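Protein BONZAI 1 (Arabidopsis thaliana, PDB 6KXT) binds phospholipids in a calcium-dependent manner and restrains cell death and defence responses, this chain being its second C2 domain. Local coordinates at residues K31-I41 and P80-F88; I12-L23 and L60-V71. One frame throughout, in Å; residues are numbered along the deposited sequence. Where two conformers were deposited one is given.

Contact 1: residues K31-I41 and P80-F88; sequences KSDPFLVVSKI and PVIIECSDF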
loop_
_atom_site.group_PDB
_atom_site.type_symbol
_atom_site.label_atom_id
_atom_site.label_comp_id
_atom_site.label_asym_id
_atom_site.label_seq_id
_atom_site.Cartn_x
_atom_site.Cartn_y
_atom_site.Cartn_z
ATOM N N LYS A 31 -3.093 -17.907 -11.032
ATOM C CA LYS A 31 -2.743 -17.312 -9.734
ATOM C C LYS A 31 -2.326 -15.865 -9.977
ATOM O O LYS A 31 -1.665 -15.558 -11.001
ATOM C CB LYS A 31 -1.617 -18.179 -9.180
ATOM C CG LYS A 31 -1.323 -18.092 -7.717
ATOM C CD LYS A 31 -0.266 -19.116 -7.256
ATOM C CE LYS A 31 -0.689 -20.566 -7.275
ATOM N NZ LYS A 31 0.278 -21.383 -6.489
ATOM N N SER A 32 -2.577 -15.000 -9.018
ATOM C CA SER A 32 -2.063 -13.615 -9.058
ATOM C C SER A 32 -0.542 -13.555 -9.066
ATOM O O SER A 32 0.122 -14.335 -8.412
ATOM C CB SER A 32 -2.615 -12.851 -7.889
ATOM O OG SER A 32 -4.042 -12.699 -7.974
ATOM N N ASP A 33 -0.060 -12.556 -9.796
ATOM C CA ASP A 33 1.336 -12.075 -9.746
ATOM C C ASP A 33 1.319 -10.681 -9.138
ATOM O O ASP A 33 1.306 -9.687 -9.851
ATOM C CB ASP A 33 1.945 -12.023 -11.140
ATOM C CG ASP A 33 1.841 -13.358 -11.852
ATOM O OD1 ASP A 33 2.346 -14.347 -11.303
ATOM O OD2 ASP A 33 1.278 -13.380 -13.000
ATOM N N PRO A 34 1.241 -10.580 -7.791
ATOM C CA PRO A 34 0.919 -9.311 -7.186
ATOM C C PRO A 34 2.097 -8.345 -7.013
ATOM O O PRO A 34 3.228 -8.730 -6.848
ATOM C CB PRO A 34 0.427 -9.718 -5.793
ATOM C CG PRO A 34 1.206 -10.959 -5.487
ATOM C CD PRO A 34 1.311 -11.663 -6.827
ATOM N N PHE A 35 1.720 -7.089 -7.070
ATOM C CA PHE A 35 2.546 -5.937 -6.699
ATOM C C PHE A 35 1.638 -4.903 -6.047
ATOM O O PHE A 35 0.380 -4.960 -6.143
ATOM C CB PHE A 35 3.260 -5.378 -7.948
ATOM C CG PHE A 35 2.423 -4.725 -9.009
ATOM C CD1 PHE A 35 1.666 -5.484 -9.882
ATOM C CD2 PHE A 35 2.347 -3.344 -9.125
ATOM C CE1 PHE A 35 0.883 -4.896 -10.857
ATOM C CE2 PHE A 35 1.598 -2.746 -10.140
ATOM C CZ PHE A 35 0.856 -3.526 -10.990
ATOM N N LEU A 36 2.309 -4.003 -5.306
ATOM C CA LEU A 36 1.596 -2.884 -4.641
ATOM C C LEU A 36 1.983 -1.560 -5.289
ATOM O O LEU A 36 3.156 -1.376 -5.693
ATOM C CB LEU A 36 1.918 -2.750 -3.144
ATOM C CG LEU A 36 1.679 -3.961 -2.275
ATOM C CD1 LEU A 36 2.056 -3.637 -0.828
ATOM C CD2 LEU A 36 0.249 -4.399 -2.374
ATOM N N VAL A 37 1.041 -0.658 -5.361
ATOM C CA VAL A 37 1.277 0.743 -5.775
ATOM C C VAL A 37 0.749 1.619 -4.643
ATOM O O VAL A 37 -0.380 1.453 -4.176
ATOM C CB VAL A 37 0.556 1.058 -7.094
ATOM C CG1 VAL A 37 0.728 2.519 -7.434
ATOM C CG2 VAL A 37 1.053 0.118 -8.195
ATOM N N VAL A 38 1.587 2.549 -4.189
ATOM C CA VAL A 38 1.191 3.610 -3.234
ATOM C C VAL A 38 0.970 4.887 -4.012
ATOM O O VAL A 38 1.845 5.229 -4.828
ATOM C CB VAL A 38 2.260 3.794 -2.162
ATOM C CG1 VAL A 38 1.833 4.841 -1.172
ATOM C CG2 VAL A 38 2.513 2.495 -1.422
ATOM N N SER A 39 -0.170 5.513 -3.823
ATOM C CA SER A 39 -0.530 6.730 -4.597
ATOM C C SER A 39 -0.999 7.839 -3.666
ATOM O O SER A 39 -1.747 7.661 -2.687
ATOM C CB SER A 39 -1.591 6.434 -5.653
ATOM O OG SER A 39 -1.169 5.370 -6.450
ATOM N N LYS A 40 -0.576 9.066 -4.016
ATOM C CA LYS A 40 -0.942 10.302 -3.298
ATOM C C LYS A 40 -2.275 10.851 -3.798
ATOM O O LYS A 40 -2.489 10.888 -5.001
ATOM C CB LYS A 40 0.202 11.300 -3.466
ATOM C CG LYS A 40 0.033 12.628 -2.738
ATOM C CD LYS A 40 1.079 13.632 -3.194
ATOM C CE LYS A 40 1.289 14.784 -2.238
ATOM N NZ LYS A 40 0.007 15.373 -1.793
ATOM N N ILE A 41 -3.155 11.191 -2.890
ATOM C CA ILE A 41 -4.472 11.789 -3.220
ATOM C C ILE A 41 -4.275 13.261 -3.628
ATOM O O ILE A 41 -3.539 14.021 -2.960
ATOM C CB ILE A 41 -5.430 11.619 -2.043
ATOM C CG1 ILE A 41 -5.740 10.120 -1.884
ATOM C CG2 ILE A 41 -6.702 12.438 -2.291
ATOM C CD1 ILE A 41 -6.416 9.694 -0.611
ATOM N N PRO A 80 -3.992 10.557 4.305
ATOM C CA PRO A 80 -4.282 9.259 3.711
ATOM C C PRO A 80 -3.617 9.151 2.341
ATOM O O PRO A 80 -3.586 10.111 1.572
ATOM C CB PRO A 80 -5.804 9.252 3.564
ATOM C CG PRO A 80 -6.281 10.238 4.628
ATOM C CD PRO A 80 -5.196 11.276 4.727
ATOM N N VAL A 81 -3.093 7.964 2.048
ATOM C CA VAL A 81 -2.670 7.573 0.690
ATOM C C VAL A 81 -3.472 6.321 0.311
ATOM O O VAL A 81 -4.128 5.719 1.151
ATOM C CB VAL A 81 -1.166 7.314 0.550
ATOM C CG1 VAL A 81 -0.378 8.568 0.916
ATOM C CG2 VAL A 81 -0.699 6.138 1.396
ATOM N N ILE A 82 -3.492 6.010 -0.963
ATOM C CA ILE A 82 -4.099 4.767 -1.477
ATOM C C ILE A 82 -3.014 3.741 -1.634
ATOM O O ILE A 82 -1.928 4.033 -2.181
ATOM C CB ILE A 82 -4.815 4.969 -2.819
ATOM C CG1 ILE A 82 -5.846 6.083 -2.737
ATOM C CG2 ILE A 82 -5.419 3.657 -3.216
ATOM C CD1 ILE A 82 -6.834 5.814 -1.741
ATOM N N ILE A 83 -3.310 2.504 -1.210
ATOM C CA ILE A 83 -2.386 1.351 -1.403
ATOM C C ILE A 83 -3.198 0.303 -2.107
ATOM O O ILE A 83 -4.202 -0.131 -1.566
ATOM C CB ILE A 83 -1.776 0.839 -0.091
ATOM C CG1 ILE A 83 -1.099 1.988 0.656
ATOM C CG2 ILE A 83 -0.792 -0.279 -0.382
ATOM C CD1 ILE A 83 -0.985 1.773 2.150
ATOM N N GLU A 84 -2.848 -0.020 -3.338
ATOM C CA GLU A 84 -3.608 -1.025 -4.099
ATOM C C GLU A 84 -2.697 -2.172 -4.466
ATOM O O GLU A 84 -1.556 -1.982 -4.933
ATOM C CB GLU A 84 -4.189 -0.433 -5.377
ATOM C CG GLU A 84 -5.141 0.673 -5.085
ATOM C CD GLU A 84 -6.252 0.803 -6.102
ATOM O OE1 GLU A 84 -5.947 1.178 -7.269
ATOM O OE2 GLU A 84 -7.411 0.608 -5.655
ATOM N N CYS A 85 -3.219 -3.379 -4.287
ATOM C CA CYS A 85 -2.569 -4.613 -4.749
ATOM C C CYS A 85 -3.198 -4.972 -6.119
ATOM O O CYS A 85 -4.420 -4.971 -6.229
ATOM C CB CYS A 85 -2.767 -5.699 -3.710
ATOM S SG CYS A 85 -1.914 -7.229 -4.174
ATOM N N SER A 86 -2.344 -5.185 -7.113
ATOM C CA SER A 86 -2.752 -5.552 -8.491
ATOM C C SER A 86 -2.000 -6.781 -8.954
ATOM O O SER A 86 -0.880 -7.100 -8.484
ATOM C CB SER A 86 -2.534 -4.437 -9.464
ATOM O OG SER A 86 -3.321 -3.311 -9.114
ATOM N N ASP A 87 -2.678 -7.476 -9.858
ATOM C CA ASP A 87 -2.164 -8.647 -10.585
ATOM C C ASP A 87 -1.492 -8.184 -11.888
ATOM O O ASP A 87 -2.204 -7.672 -12.760
ATOM C CB ASP A 87 -3.327 -9.570 -10.920
ATOM C CG ASP A 87 -2.918 -10.864 -11.589
ATOM O OD1 ASP A 87 -1.739 -11.196 -11.588
ATOM O OD2 ASP A 87 -3.839 -11.577 -12.040
ATOM N N PHE A 88 -0.180 -8.312 -11.992
ATOM C CA PHE A 88 0.602 -7.922 -13.185
ATOM C C PHE A 88 0.263 -8.866 -14.344
ATOM O O PHE A 88 0.398 -10.101 -14.226
ATOM C CB PHE A 88 2.106 -7.975 -12.908
ATOM C CG PHE A 88 2.900 -7.342 -14.021
ATOM C CD1 PHE A 88 3.153 -5.982 -14.018
ATOM C CD2 PHE A 88 3.458 -8.126 -15.019
ATOM C CE1 PHE A 88 3.891 -5.395 -15.040
ATOM C CE2 PHE A 88 4.199 -7.541 -16.036
ATOM C CZ PHE A 88 4.423 -6.183 -16.033
HETATM O O HOH W 1 -2.675 -13.992 -13.086
HETATM O O HOH W 2 -0.906 -12.268 -14.052
HETATM O O HOH W 3 -2.000 11.526 -0.035
#
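Asp-87 turns CG away from its N (chi1 -176°), which carries OD1 across to Ser-32 and Asp-33, while Phe-35 sets CG between its N and carbonyl carbon (chi1 68°), laying the ring beside Ser-86 and Phe-88. OD1 of Asp-87 takes the N-H of Asp-33 at 2.8 Å in an almost straight bond, met from above the carboxylate plane. The next residue along, Phe-88, gives its backbone N-H to Asp-33 O. In the conformer given, Asp-33 OD2 and Asp-87 OD1 are 4.0 Å apart, two acidic oxygens close together; Asn-58 holds the other oxygen of Asp-33, and a water links Asp-87 OD2 to Lys-31 O. The Phe-35 ring presents its edge to Phe-88 N, with CE1 3.7 Å from Ser-86 CB. On the opposite face of the sheet, Leu-36 CD2 (conformer given) packs on Cys-85 CB at 3.5 Å and Val-38 CG1 meets Val-81 CG2 at 3.8 Å. Paired backbone bonds at Phe-35/Ser-86, Val-37/Glu-84 and Ser-39/Ile-82 fix the register. This is the central antiparallel pair of the four-stranded sheet of a C2 beta-sandwich, and the aspartates at its end are consistent with the calcium-binding loops of such domains.

Contact 2: residues I12-L23 and L60-V71; sequences ISTEIVFRCSNL and LNPIWKPVFLSV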
loop_
_atom_site.group_PDB
_atom_site.type_symbol
_atom_site.label_atom_id
_atom_site.label_comp_id
_atom_site.label_asym_id
_atom_site.label_seq_id
_atom_site.Cartn_x
_atom_site.Cartn_y
_atom_site.Cartn_z
ATOM N N ILE A 12 11.693 13.431 7.150
ATOM C CA ILE A 12 11.623 11.989 7.501
ATOM C C ILE A 12 11.381 11.131 6.244
ATOM O O ILE A 12 10.455 11.395 5.454
ATOM C CB ILE A 12 10.586 11.709 8.595
ATOM C CG1 ILE A 12 11.047 12.268 9.938
ATOM C CG2 ILE A 12 10.328 10.208 8.662
ATOM C CD1 ILE A 12 10.002 12.207 11.021
ATOM N N SER A 13 12.243 10.122 6.091
ATOM C CA SER A 13 12.105 9.057 5.073
ATOM C C SER A 13 11.607 7.817 5.807
ATOM O O SER A 13 12.193 7.423 6.821
ATOM C CB SER A 13 13.386 8.779 4.375
ATOM O OG SER A 13 13.276 7.742 3.434
ATOM N N THR A 14 10.501 7.232 5.317
ATOM C CA THR A 14 9.891 6.055 5.951
ATOM C C THR A 14 10.198 4.811 5.102
ATOM O O THR A 14 9.837 4.796 3.901
ATOM C CB THR A 14 8.392 6.269 6.151
ATOM O OG1 THR A 14 8.205 7.467 6.907
ATOM C CG2 THR A 14 7.757 5.123 6.897
ATOM N N GLU A 15 10.790 3.805 5.712
ATOM C CA GLU A 15 11.045 2.508 5.057
ATOM C C GLU A 15 9.952 1.546 5.528
ATOM O O GLU A 15 9.775 1.352 6.754
ATOM C CB GLU A 15 12.435 2.030 5.468
ATOM C CG GLU A 15 12.728 0.666 4.874
ATOM C CD GLU A 15 14.108 0.120 5.196
ATOM O OE1 GLU A 15 14.900 0.859 5.807
ATOM O OE2 GLU A 15 14.384 -1.014 4.815
ATOM N N ILE A 16 9.269 0.894 4.597
ATOM C CA ILE A 16 8.117 0.014 4.902
ATOM C C ILE A 16 8.261 -1.300 4.174
ATOM O O ILE A 16 8.523 -1.318 2.955
ATOM C CB ILE A 16 6.766 0.670 4.532
ATOM C CG1 ILE A 16 6.656 2.071 5.142
ATOM C CG2 ILE A 16 5.630 -0.277 4.959
ATOM C CD1 ILE A 16 5.301 2.745 4.967
ATOM N N VAL A 17 8.122 -2.398 4.895
ATOM C CA VAL A 17 7.997 -3.756 4.299
ATOM C C VAL A 17 6.518 -4.119 4.434
ATOM O O VAL A 17 5.996 -4.239 5.571
ATOM C CB VAL A 17 8.914 -4.802 4.949
ATOM C CG1 VAL A 17 8.546 -6.203 4.459
ATOM C CG2 VAL A 17 10.382 -4.488 4.693
ATOM N N PHE A 18 5.844 -4.305 3.319
ATOM C CA PHE A 18 4.456 -4.763 3.197
ATOM C C PHE A 18 4.390 -6.256 2.951
ATOM O O PHE A 18 5.232 -6.831 2.263
ATOM C CB PHE A 18 3.763 -4.060 2.029
ATOM C CG PHE A 18 3.530 -2.583 2.215
ATOM C CD1 PHE A 18 2.550 -2.155 3.102
ATOM C CD2 PHE A 18 4.200 -1.642 1.465
ATOM C CE1 PHE A 18 2.240 -0.801 3.211
ATOM C CE2 PHE A 18 3.881 -0.291 1.573
ATOM C CZ PHE A 18 2.919 0.119 2.461
ATOM N N ARG A 19 3.365 -6.858 3.543
ATOM C CA ARG A 19 3.076 -8.294 3.381
ATOM C C ARG A 19 1.579 -8.430 3.141
ATOM O O ARG A 19 0.787 -7.672 3.768
ATOM C CB ARG A 19 3.492 -9.038 4.644
ATOM C CG ARG A 19 2.981 -10.463 4.714
ATOM C CD ARG A 19 3.615 -11.129 5.942
ATOM N NE ARG A 19 3.140 -10.641 7.244
ATOM C CZ ARG A 19 2.054 -11.089 7.844
ATOM N NH1 ARG A 19 1.259 -11.972 7.255
ATOM N NH2 ARG A 19 1.746 -10.653 9.055
ATOM N N CYS A 20 1.141 -9.378 2.327
ATOM C CA CYS A 20 -0.270 -9.736 2.212
ATOM C C CYS A 20 -0.493 -11.179 2.641
ATOM O O CYS A 20 0.445 -12.018 2.483
ATOM C CB CYS A 20 -0.844 -9.543 0.825
ATOM S SG CYS A 20 -0.758 -7.823 0.272
ATOM N N SER A 21 -1.696 -11.416 3.163
ATOM C CA SER A 21 -2.176 -12.753 3.568
ATOM C C SER A 21 -3.379 -13.142 2.708
ATOM O O SER A 21 -4.315 -12.344 2.628
ATOM C CB SER A 21 -2.516 -12.730 5.027
ATOM O OG SER A 21 -2.654 -14.033 5.541
ATOM N N ASN A 22 -3.361 -14.338 2.116
ATOM C CA ASN A 22 -4.577 -15.031 1.619
ATOM C C ASN A 22 -5.174 -14.236 0.446
ATOM O O ASN A 22 -6.391 -14.059 0.405
ATOM C CB ASN A 22 -5.539 -15.324 2.789
ATOM C CG ASN A 22 -6.671 -16.293 2.472
ATOM O OD1 ASN A 22 -6.574 -17.114 1.559
ATOM N ND2 ASN A 22 -7.770 -16.198 3.221
ATOM N N LEU A 23 -4.359 -13.797 -0.522
ATOM C CA LEU A 23 -4.930 -13.194 -1.735
ATOM C C LEU A 23 -5.842 -14.220 -2.420
ATOM O O LEU A 23 -5.513 -15.425 -2.438
ATOM C CB LEU A 23 -3.815 -12.760 -2.683
ATOM C CG LEU A 23 -2.850 -11.724 -2.125
ATOM C CD1 LEU A 23 -1.912 -11.305 -3.226
ATOM C CD2 LEU A 23 -3.624 -10.509 -1.576
ATOM N N LEU A 60 0.393 -15.895 -3.317
ATOM C CA LEU A 60 -0.855 -15.461 -2.651
ATOM C C LEU A 60 -0.541 -14.941 -1.233
ATOM O O LEU A 60 -1.471 -14.447 -0.579
ATOM C CB LEU A 60 -1.867 -16.616 -2.599
ATOM C CG LEU A 60 -2.212 -17.229 -3.962
ATOM C CD1 LEU A 60 -3.145 -18.425 -3.764
ATOM C CD2 LEU A 60 -2.884 -16.216 -4.887
ATOM N N ASN A 61 0.710 -14.971 -0.780
ATOM C CA ASN A 61 1.115 -14.465 0.553
ATOM C C ASN A 61 2.410 -13.665 0.410
ATOM O O ASN A 61 3.404 -13.975 1.068
ATOM C CB ASN A 61 1.196 -15.598 1.555
ATOM C CG ASN A 61 -0.102 -16.343 1.651
ATOM O OD1 ASN A 61 -0.944 -15.936 2.450
ATOM N ND2 ASN A 61 -0.265 -17.412 0.869
ATOM N N PRO A 62 2.456 -12.680 -0.510
ATOM C CA PRO A 62 3.679 -11.961 -0.798
ATOM C C PRO A 62 4.249 -11.143 0.369
ATOM O O PRO A 62 3.500 -10.597 1.197
ATOM C CB PRO A 62 3.280 -10.984 -1.914
ATOM C CG PRO A 62 1.786 -10.728 -1.686
ATOM C CD PRO A 62 1.331 -12.122 -1.258
ATOM N N ILE A 63 5.580 -11.121 0.428
ATOM C CA ILE A 63 6.352 -10.157 1.276
ATOM C C ILE A 63 7.295 -9.435 0.339
ATOM O O ILE A 63 8.085 -10.090 -0.344
ATOM C CB ILE A 63 7.117 -10.845 2.411
ATOM C CG1 ILE A 63 6.221 -11.668 3.337
ATOM C CG2 ILE A 63 7.906 -9.783 3.174
ATOM C CD1 ILE A 63 6.963 -12.647 4.259
ATOM N N TRP A 64 7.191 -8.109 0.206
ATOM C CA TRP A 64 7.980 -7.394 -0.812
ATOM C C TRP A 64 9.240 -6.793 -0.189
ATOM O O TRP A 64 9.301 -6.658 1.065
ATOM C CB TRP A 64 7.124 -6.311 -1.503
ATOM C CG TRP A 64 6.075 -6.833 -2.429
ATOM C CD1 TRP A 64 6.245 -7.249 -3.721
ATOM C CD2 TRP A 64 4.679 -6.962 -2.126
ATOM N NE1 TRP A 64 5.034 -7.628 -4.224
ATOM C CE2 TRP A 64 4.050 -7.478 -3.282
ATOM C CE3 TRP A 64 3.893 -6.759 -0.980
ATOM C CZ2 TRP A 64 2.671 -7.649 -3.355
ATOM C CZ3 TRP A 64 2.522 -6.951 -1.044
ATOM C CH2 TRP A 64 1.921 -7.410 -2.211
ATOM N N LYS A 65 10.148 -6.403 -1.052
ATOM C CA LYS A 65 11.346 -5.632 -0.628
ATOM C C LYS A 65 10.848 -4.305 -0.082
ATOM O O LYS A 65 9.756 -3.812 -0.410
ATOM C CB LYS A 65 12.303 -5.465 -1.807
ATOM C CG LYS A 65 12.899 -6.759 -2.340
ATOM C CD LYS A 65 13.764 -6.553 -3.550
ATOM C CE LYS A 65 14.341 -7.863 -4.046
ATOM N NZ LYS A 65 15.367 -7.625 -5.086
ATOM N N PRO A 66 11.665 -3.660 0.768
ATOM C CA PRO A 66 11.259 -2.394 1.328
ATOM C C PRO A 66 11.006 -1.326 0.271
ATOM O O PRO A 66 11.654 -1.256 -0.781
ATOM C CB PRO A 66 12.418 -1.931 2.221
ATOM C CG PRO A 66 13.355 -3.127 2.313
ATOM C CD PRO A 66 12.942 -4.175 1.312
ATOM N N VAL A 67 9.989 -0.505 0.555
ATOM C CA VAL A 67 9.751 0.754 -0.161
ATOM C C VAL A 67 10.117 1.932 0.739
ATOM O O VAL A 67 10.054 1.817 1.959
ATOM C CB VAL A 67 8.329 0.858 -0.709
ATOM C CG1 VAL A 67 7.983 -0.328 -1.619
ATOM C CG2 VAL A 67 7.291 1.013 0.360
ATOM N N PHE A 68 10.506 3.042 0.139
ATOM C CA PHE A 68 10.915 4.263 0.863
ATOM C C PHE A 68 9.992 5.385 0.446
ATOM O O PHE A 68 9.823 5.632 -0.752
ATOM C CB PHE A 68 12.352 4.636 0.495
ATOM C CG PHE A 68 13.313 3.574 0.925
ATOM C CD1 PHE A 68 13.574 2.485 0.104
ATOM C CD2 PHE A 68 13.852 3.591 2.194
ATOM C CE1 PHE A 68 14.353 1.429 0.543
ATOM C CE2 PHE A 68 14.687 2.566 2.607
ATOM C CZ PHE A 68 14.947 1.506 1.781
ATOM N N LEU A 69 9.333 5.997 1.400
ATOM C CA LEU A 69 8.380 7.087 1.127
ATOM C C LEU A 69 8.794 8.354 1.877
ATOM O O LEU A 69 8.966 8.331 3.110
ATOM C CB LEU A 69 6.989 6.639 1.566
ATOM C CG LEU A 69 6.364 5.540 0.725
ATOM C CD1 LEU A 69 5.143 4.945 1.409
ATOM C CD2 LEU A 69 6.028 6.049 -0.680
ATOM N N SER A 70 8.909 9.428 1.144
ATOM C CA SER A 70 9.163 10.773 1.724
ATOM C C SER A 70 7.841 11.438 2.077
ATOM O O SER A 70 6.763 11.085 1.548
ATOM C CB SER A 70 9.931 11.604 0.728
ATOM O OG SER A 70 9.071 12.017 -0.332
ATOM N N VAL A 71 7.929 12.509 2.850
ATOM C CA VAL A 71 6.814 13.426 3.120
ATOM C C VAL A 71 6.347 14.087 1.818
ATOM O O VAL A 71 5.149 14.248 1.675
ATOM C CB VAL A 71 7.221 14.447 4.199
ATOM C CG1 VAL A 71 6.220 15.584 4.288
ATOM C CG2 VAL A 71 7.359 13.751 5.552
HETATM O O HOH W 4 8.184 9.835 5.383
HETATM O O HOH W 5 10.577 13.430 3.771
HETATM O O HOH W 6 7.329 -3.253 0.955
HETATM O O HOH W 7 -0.063 -15.449 5.313
#
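Glu-15 runs its extended chain alongside the Phe-68 ring, CG 3.5 Å from CE2, and ends against Pro-66, OE2 3.4 Å from its CB. The carboxylate is turned 40° from the ring plane, and Lys-139 offers it a long, weak ion pair. An alanine here ends at CB, so Phe-68 and Pro-66 would probably be left without the CG and carboxylate packed against them, the ring freer to turn and Lys-139 without this acidic neighbour. On the face of the sheet that carries Ile-16 and Leu-69, their CD1 atoms meet at 4.2 Å.

Between Ile-16 and Arg-19 the register slips by one residue, and a water fills the break by bonding Ile-16 O, Phe-18 N and Lys-65 O. Pairing resumes with Trp-64 N to Phe-18 O. Cys-20 has SG turned away from its carbonyl carbon (chi1 -61°), which sets the sulfur at the edge of the indole, 3.6 Å from CZ3 of Trp-64; Pro-62 CB sits over one face of the indole, toward its rim. Arg-19 lies beside Ile-63, its CG 3.7 Å from Ile-63 CG1, while its NE forms a salt bridge with Asp-138. At the far end Asn-61 OD1 takes the N-H of Asn-22 at 2.9 Å, from above the amide plane, and Leu-23 N bonds Leu-60 O.

The buried side is thus mostly apolar, though Thr-14 brings it a hydroxyl and a water; the outer side is mixed, carbon chains of charged residues lying on exposed apolar groups, with Arg-19 sending its charge to Asp-138 and Glu-15, more weakly, to Lys-139.

Overall arrangement
Contact 1 and contact 2 belong to the two facing sheets of the beta-sandwich, and their centres lie about 10 Å apart. Strand 13-21 is followed directly in the chain by strand 34-40, so the polypeptide passes from one sheet to the other, and the segments of the two contacts alternate. The join is made mainly by Leu-36, in the conformer given: its CD1 lies 3.4 Å from Phe-18 CB. Trp-64 NE1 adds a weak hydrogen bond to Pro-34 O. Lys-31 CG touches Leu-60 CD2 at 3.7 Å, bringing contact 2 to the Asp-33/Asp-87 end of contact 1, where C2 domains commonly bind calcium. By contact 2 a sulfate, probably from the crystallisation liquor, sits about 6 Å from the Ile-63 side chain.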